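Local atomic coordinates of tyrosine--tRNA ligase, mitochondrial (Emericella nidulans, PDB entry 5IHX), a protein that probably charges mitochondrial tRNA(Tyr) with L-tyrosine, consuming ATP and releasing AMP and diphosphate. Residues A[59-64]-A[233-238]; A[251-256]-A[274-279]. One frame throughout, in Å; residues are numbered along the deposited sequence.

Contact 1: residues A[59-64]-A[233-238]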
loop_
_atom_site.group_PDB
_atom_site.type_symbol
_atom_site.label_atom_id
_atom_site.label_comp_id
_atom_site.label_asym_id
_atom_site.label_seq_id
_atom_site.Cartn_x
_atom_site.Cartn_y
_atom_site.Cartn_z
ATOM N N ARG A 59 12.115 28.704 -17.556
ATOM C CA ARG A 59 11.641 29.835 -16.759
ATOM C C ARG A 59 11.785 29.556 -15.264
ATOM O O ARG A 59 12.172 30.438 -14.499
ATOM C CB ARG A 59 10.181 30.179 -17.062
ATOM C CG ARG A 59 9.991 31.141 -18.226
ATOM C CD ARG A 59 8.651 31.867 -18.149
ATOM N NE ARG A 59 7.490 30.993 -18.313
ATOM C CZ ARG A 59 6.370 31.091 -17.595
ATOM N NH1 ARG A 59 6.240 32.027 -16.659
ATOM N NH2 ARG A 59 5.368 30.250 -17.814
ATOM N N VAL A 60 11.461 28.334 -14.849
ATOM C CA VAL A 60 11.550 27.963 -13.438
ATOM C C VAL A 60 12.967 28.161 -12.905
ATOM O O VAL A 60 13.161 28.776 -11.857
ATOM C CB VAL A 60 11.111 26.492 -13.209
ATOM C CG1 VAL A 60 11.508 26.007 -11.811
ATOM C CG2 VAL A 60 9.613 26.343 -13.401
ATOM N N PHE A 61 13.953 27.644 -13.632
ATOM C CA PHE A 61 15.343 27.735 -13.197
ATOM C C PHE A 61 15.886 29.153 -13.315
ATOM O O PHE A 61 16.768 29.549 -12.555
ATOM C CB PHE A 61 16.218 26.772 -13.999
ATOM C CG PHE A 61 16.219 25.370 -13.463
ATOM C CD1 PHE A 61 16.877 25.072 -12.281
ATOM C CD2 PHE A 61 15.566 24.352 -14.135
ATOM C CE1 PHE A 61 16.883 23.786 -11.779
ATOM C CE2 PHE A 61 15.571 23.060 -13.639
ATOM C CZ PHE A 61 16.230 22.777 -12.459
ATOM N N THR A 62 15.368 29.915 -14.271
ATOM C CA THR A 62 15.777 31.305 -14.422
ATOM C C THR A 62 15.315 32.120 -13.218
ATOM O O THR A 62 16.092 32.875 -12.636
ATOM C CB THR A 62 15.212 31.928 -15.714
ATOM O OG1 THR A 62 15.713 31.218 -16.852
ATOM C CG2 THR A 62 15.603 33.401 -15.828
ATOM N N GLU A 63 14.048 31.957 -12.850
ATOM C CA GLU A 63 13.432 32.779 -11.812
ATOM C C GLU A 63 13.716 32.303 -10.388
ATOM O O GLU A 63 13.749 33.113 -9.462
ATOM C CB GLU A 63 11.916 32.836 -12.026
ATOM C CG GLU A 63 11.501 33.413 -13.370
ATOM C CD GLU A 63 11.968 34.844 -13.563
ATOM O OE1 GLU A 63 12.242 35.527 -12.555
ATOM O OE2 GLU A 63 12.067 35.285 -14.728
ATOM N N LYS A 64 13.923 31.000 -10.212
ATOM C CA LYS A 64 14.016 30.418 -8.872
ATOM C C LYS A 64 15.228 29.511 -8.686
ATOM O O LYS A 64 15.578 28.727 -9.567
ATOM C CB LYS A 64 12.747 29.624 -8.557
ATOM C CG LYS A 64 11.463 30.436 -8.592
ATOM C CD LYS A 64 10.239 29.536 -8.452
ATOM C CE LYS A 64 10.179 28.859 -7.090
ATOM N NZ LYS A 64 8.955 28.024 -6.941
ATOM N N CYS A 233 12.110 21.031 -3.122
ATOM C CA CYS A 233 12.595 20.233 -4.244
ATOM C C CYS A 233 11.546 20.131 -5.351
ATOM O O CYS A 233 10.816 19.143 -5.454
ATOM C CB CYS A 233 12.995 18.842 -3.771
ATOM S SG CYS A 233 13.933 17.931 -4.986
ATOM N N GLN A 234 11.495 21.159 -6.189
ATOM C CA GLN A 234 10.459 21.279 -7.204
ATOM C C GLN A 234 10.724 20.421 -8.444
ATOM O O GLN A 234 9.788 20.076 -9.170
ATOM C CB GLN A 234 10.317 22.749 -7.606
ATOM C CG GLN A 234 9.146 23.048 -8.523
ATOM C CD GLN A 234 9.015 24.526 -8.824
ATOM O OE1 GLN A 234 9.433 25.369 -8.033
ATOM N NE2 GLN A 234 8.429 24.847 -9.971
ATOM N N VAL A 235 11.987 20.067 -8.674
ATOM C CA VAL A 235 12.382 19.375 -9.902
ATOM C C VAL A 235 12.956 17.981 -9.642
ATOM O O VAL A 235 13.656 17.764 -8.656
ATOM C CB VAL A 235 13.429 20.198 -10.692
ATOM C CG1 VAL A 235 13.739 19.538 -12.032
ATOM C CG2 VAL A 235 12.938 21.624 -10.905
ATOM N N GLN A 236 12.637 17.036 -10.525
ATOM C CA GLN A 236 13.255 15.713 -10.494
ATOM C C GLN A 236 13.932 15.411 -11.825
ATOM O O GLN A 236 13.382 15.703 -12.886
ATOM C CB GLN A 236 12.229 14.619 -10.188
ATOM C CG GLN A 236 12.832 13.210 -10.211
ATOM C CD GLN A 236 11.840 12.096 -9.892
ATOM O OE1 GLN A 236 12.198 10.918 -9.913
ATOM N NE2 GLN A 236 10.597 12.460 -9.593
ATOM N N VAL A 237 15.125 14.824 -11.753
ATOM C CA VAL A 237 15.819 14.328 -12.936
ATOM C C VAL A 237 16.063 12.826 -12.806
ATOM O O VAL A 237 16.352 12.325 -11.722
ATOM C CB VAL A 237 17.161 15.066 -13.160
ATOM C CG1 VAL A 237 18.067 14.925 -11.948
ATOM C CG2 VAL A 237 17.861 14.544 -14.412
ATOM N N GLY A 238 15.934 12.111 -13.920
ATOM C CA GLY A 238 16.156 10.677 -13.935
ATOM C C GLY A 238 16.686 10.200 -15.271
ATOM O O GLY A 238 16.869 10.991 -16.194
#

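Contact 2: residues A[251-256]-A[274-279]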
loop_
_atom_site.group_PDB
_atom_site.type_symbol
_atom_site.label_atom_id
_atom_site.label_comp_id
_atom_site.label_asym_id
_atom_site.label_seq_id
_atom_site.Cartn_x
_atom_site.Cartn_y
_atom_site.Cartn_z
ATOM N N GLY A 251 1.903 14.796 -11.851
ATOM C CA GLY A 251 0.479 14.799 -11.571
ATOM C C GLY A 251 0.185 14.482 -10.117
ATOM O O GLY A 251 -0.625 15.151 -9.472
ATOM N N ALA A 252 0.849 13.452 -9.603
ATOM C CA ALA A 252 0.633 12.992 -8.237
ATOM C C ALA A 252 0.979 14.067 -7.210
ATOM O O ALA A 252 0.268 14.236 -6.222
ATOM C CB ALA A 252 1.448 11.739 -7.976
ATOM N N VAL A 253 2.069 14.791 -7.441
ATOM C CA VAL A 253 2.507 15.818 -6.501
ATOM C C VAL A 253 1.532 16.996 -6.478
ATOM O O VAL A 253 1.216 17.519 -5.409
ATOM C CB VAL A 253 3.934 16.311 -6.833
ATOM C CG1 VAL A 253 4.282 17.570 -6.040
ATOM C CG2 VAL A 253 4.950 15.222 -6.532
ATOM N N LYS A 254 1.069 17.416 -7.653
ATOM C CA LYS A 254 0.043 18.455 -7.746
ATOM C C LYS A 254 -1.162 18.077 -6.897
ATOM O O LYS A 254 -1.653 18.871 -6.094
ATOM C CB LYS A 254 -0.409 18.660 -9.191
ATOM C CG LYS A 254 0.637 19.219 -10.134
ATOM C CD LYS A 254 0.269 18.867 -11.567
ATOM C CE LYS A 254 1.185 19.527 -12.574
ATOM N NZ LYS A 254 0.807 20.940 -12.808
ATOM N N THR A 255 -1.634 16.851 -7.101
ATOM C CA THR A 255 -2.803 16.332 -6.406
ATOM C C THR A 255 -2.633 16.359 -4.892
ATOM O O THR A 255 -3.505 16.854 -4.178
ATOM C CB THR A 255 -3.105 14.888 -6.855
ATOM O OG1 THR A 255 -3.455 14.880 -8.244
ATOM C CG2 THR A 255 -4.240 14.286 -6.052
ATOM N N ILE A 256 -1.518 15.819 -4.407
ATOM C CA ILE A 256 -1.265 15.767 -2.970
ATOM C C ILE A 256 -1.260 17.175 -2.389
ATOM O O ILE A 256 -1.923 17.445 -1.389
ATOM C CB ILE A 256 0.074 15.066 -2.648
ATOM C CG1 ILE A 256 0.022 13.598 -3.072
ATOM C CG2 ILE A 256 0.380 15.147 -1.156
ATOM C CD1 ILE A 256 1.375 12.914 -3.097
ATOM N N ASP A 274 5.583 27.303 -9.916
ATOM C CA ASP A 274 5.676 26.576 -8.652
ATOM C C ASP A 274 5.303 25.106 -8.800
ATOM O O ASP A 274 5.452 24.326 -7.859
ATOM C CB ASP A 274 4.768 27.221 -7.603
ATOM C CG ASP A 274 5.141 28.659 -7.316
ATOM O OD1 ASP A 274 6.318 29.020 -7.527
ATOM O OD2 ASP A 274 4.257 29.425 -6.878
ATOM N N LYS A 275 4.822 24.728 -9.980
ATOM C CA LYS A 275 4.367 23.362 -10.210
ATOM C C LYS A 275 5.560 22.421 -10.356
ATOM O O LYS A 275 6.597 22.813 -10.896
ATOM C CB LYS A 275 3.482 23.298 -11.456
ATOM C CG LYS A 275 2.163 24.051 -11.312
ATOM C CD LYS A 275 1.405 24.117 -12.629
ATOM C CE LYS A 275 0.083 24.862 -12.484
ATOM N NZ LYS A 275 -0.851 24.222 -11.520
ATOM N N PRO A 276 5.424 21.176 -9.867
ATOM C CA PRO A 276 6.501 20.201 -10.063
ATOM C C PRO A 276 6.758 19.945 -11.541
ATOM O O PRO A 276 5.837 20.024 -12.351
ATOM C CB PRO A 276 5.976 18.940 -9.368
ATOM C CG PRO A 276 4.496 19.109 -9.347
ATOM C CD PRO A 276 4.265 20.578 -9.183
ATOM N N ILE A 277 8.004 19.649 -11.885
ATOM C CA ILE A 277 8.375 19.434 -13.271
ATOM C C ILE A 277 9.655 18.609 -13.270
ATOM O O ILE A 277 10.342 18.542 -12.257
ATOM C CB ILE A 277 8.562 20.777 -14.015
ATOM C CG1 ILE A 277 8.732 20.555 -15.520
ATOM C CG2 ILE A 277 9.721 21.577 -13.408
ATOM C CD1 ILE A 277 8.622 21.833 -16.330
ATOM N N GLY A 278 9.966 17.954 -14.379
ATOM C CA GLY A 278 11.156 17.128 -14.434
ATOM C C GLY A 278 11.672 16.922 -15.838
ATOM O O GLY A 278 11.085 17.405 -16.806
ATOM N N PHE A 279 12.786 16.208 -15.946
ATOM C CA PHE A 279 13.346 15.876 -17.245
ATOM C C PHE A 279 14.229 14.648 -17.137
ATOM O O PHE A 279 14.583 14.222 -16.036
ATOM C CB PHE A 279 14.132 17.059 -17.817
ATOM C CG PHE A 279 15.276 17.513 -16.956
ATOM C CD1 PHE A 279 15.058 18.331 -15.862
ATOM C CD2 PHE A 279 16.578 17.148 -17.265
ATOM C CE1 PHE A 279 16.116 18.760 -15.080
ATOM C CE2 PHE A 279 17.636 17.572 -16.487
ATOM C CZ PHE A 279 17.404 18.383 -15.394
#

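Contact 1: residues A[59-64]-A[233-238]
The polar link between these segments is a single hydrogen bond, donated by Lys64 NZ to Gln234 OE1 over 2.9 Å. The C=O...N angle is 144°, with the donor tilted 19° from the carbonyl plane. Lys64 crosses Gln234 at about a right angle, and its ammonium also pairs with Asp274. At the other side of the amide, Gln234 NE2 donates to the carbonyl oxygen of Leu273 and probably to that of Lys275; these bonds fix the amide's rotation and leave OE1 turned to the lysine. Gln234 reaches this far because CG stands anti to the backbone N (chi1 -172°) and the chain stays extended.

The remaining contacts are nonpolar or mixed. Both methyls of Val60 pack against the amide nitrogen, CG1 at 3.8 Å and CG2 at 3.9 Å from Gln234 NE2. Phe61 and Val235 approach from opposing sides, the CZ corner of the ring meeting both methyls, CG2 at 3.8 Å and CG1 at 4.1 Å.

The end of helix 54-63 is laid against Gln234 and Val235; strand 235-238 runs between strands 68-72 and 277-280 in the Rossmann-type sheet of the class I catalytic domain. Val66, just before strand 68-72, touches Val60, Phe61 and Gln234.

Contact 2: residues A[251-256]-A[274-279]
On the helical turn that brings Val253 and Lys254 against Pro276, the carbonyl oxygen of Gly251 is gripped twice by Thr255. The backbone N donates at 3.1 Å in the ordinary helical pattern, and Thr255 OG1 adds a second bond to Gly251 O, also 3.1 Å long. The hydroxyl stands above the carbonyl plane, 38° out of it, with a C=O...O angle of 140°.

Across the contact the packing is mainly apolar. The Pro276 ring advances with its CG atom, 3.7 Å from Val253 CG1 and 3.8 Å from Val253 CB; the valine and the proline lie alongside one another, running in opposing senses. Val253 can offer CG1 here because that methyl is anti to the backbone N (chi1 168°). Lys254 CG joins in at 3.9 Å from Pro276 CG, so the ring corner rests against consecutive helix residues.

Farther out, the two lysines cross at about a right angle. Lys254 NZ lies a tight 3.2 Å from Lys275 CD, while the two NZ atoms are 3.9 Å apart. Such proximity of like charges would be expected to cost energy; the Lys275 ammonium donates to the Leu269 carbonyl oxygen, which may ease part of that cost.

Helix 243-259 is the crossover of a beta-alpha-beta unit joining parallel neighbours 235-238 and 277-280, and the contact sets it against the lead-in to the second strand. Val253 also touches Phe229 of helix 212-229, and Pro276 touches Leu269 in the preceding loop.

In the fold
Contacts 1 and 2 lie with centres about 11 Å apart and are joined directly. Lys64 NZ makes a 2.9 Å salt bridge to Asp274 OD1, and Gln234 NE2 lies 2.9 Å from Lys275 O, a probable hydrogen bond. Farther along, Val235 CG1 packs 3.5 Å from Ile277 O, where strands 235-238 and 277-280 pair. Segments 233-238 and 274-279 are therefore the neighbouring pair through which the two contacts join; 59-64 meets the first and 251-256 the Lys275-Pro276 lead-in of the second. The bound tyrosine touches Gln236, whose OE1 accepts a hydrogen bond from Gln221, another pocket residue. The side chains of Val235 and Val253 are about 12 Å and 9 Å from this ligand.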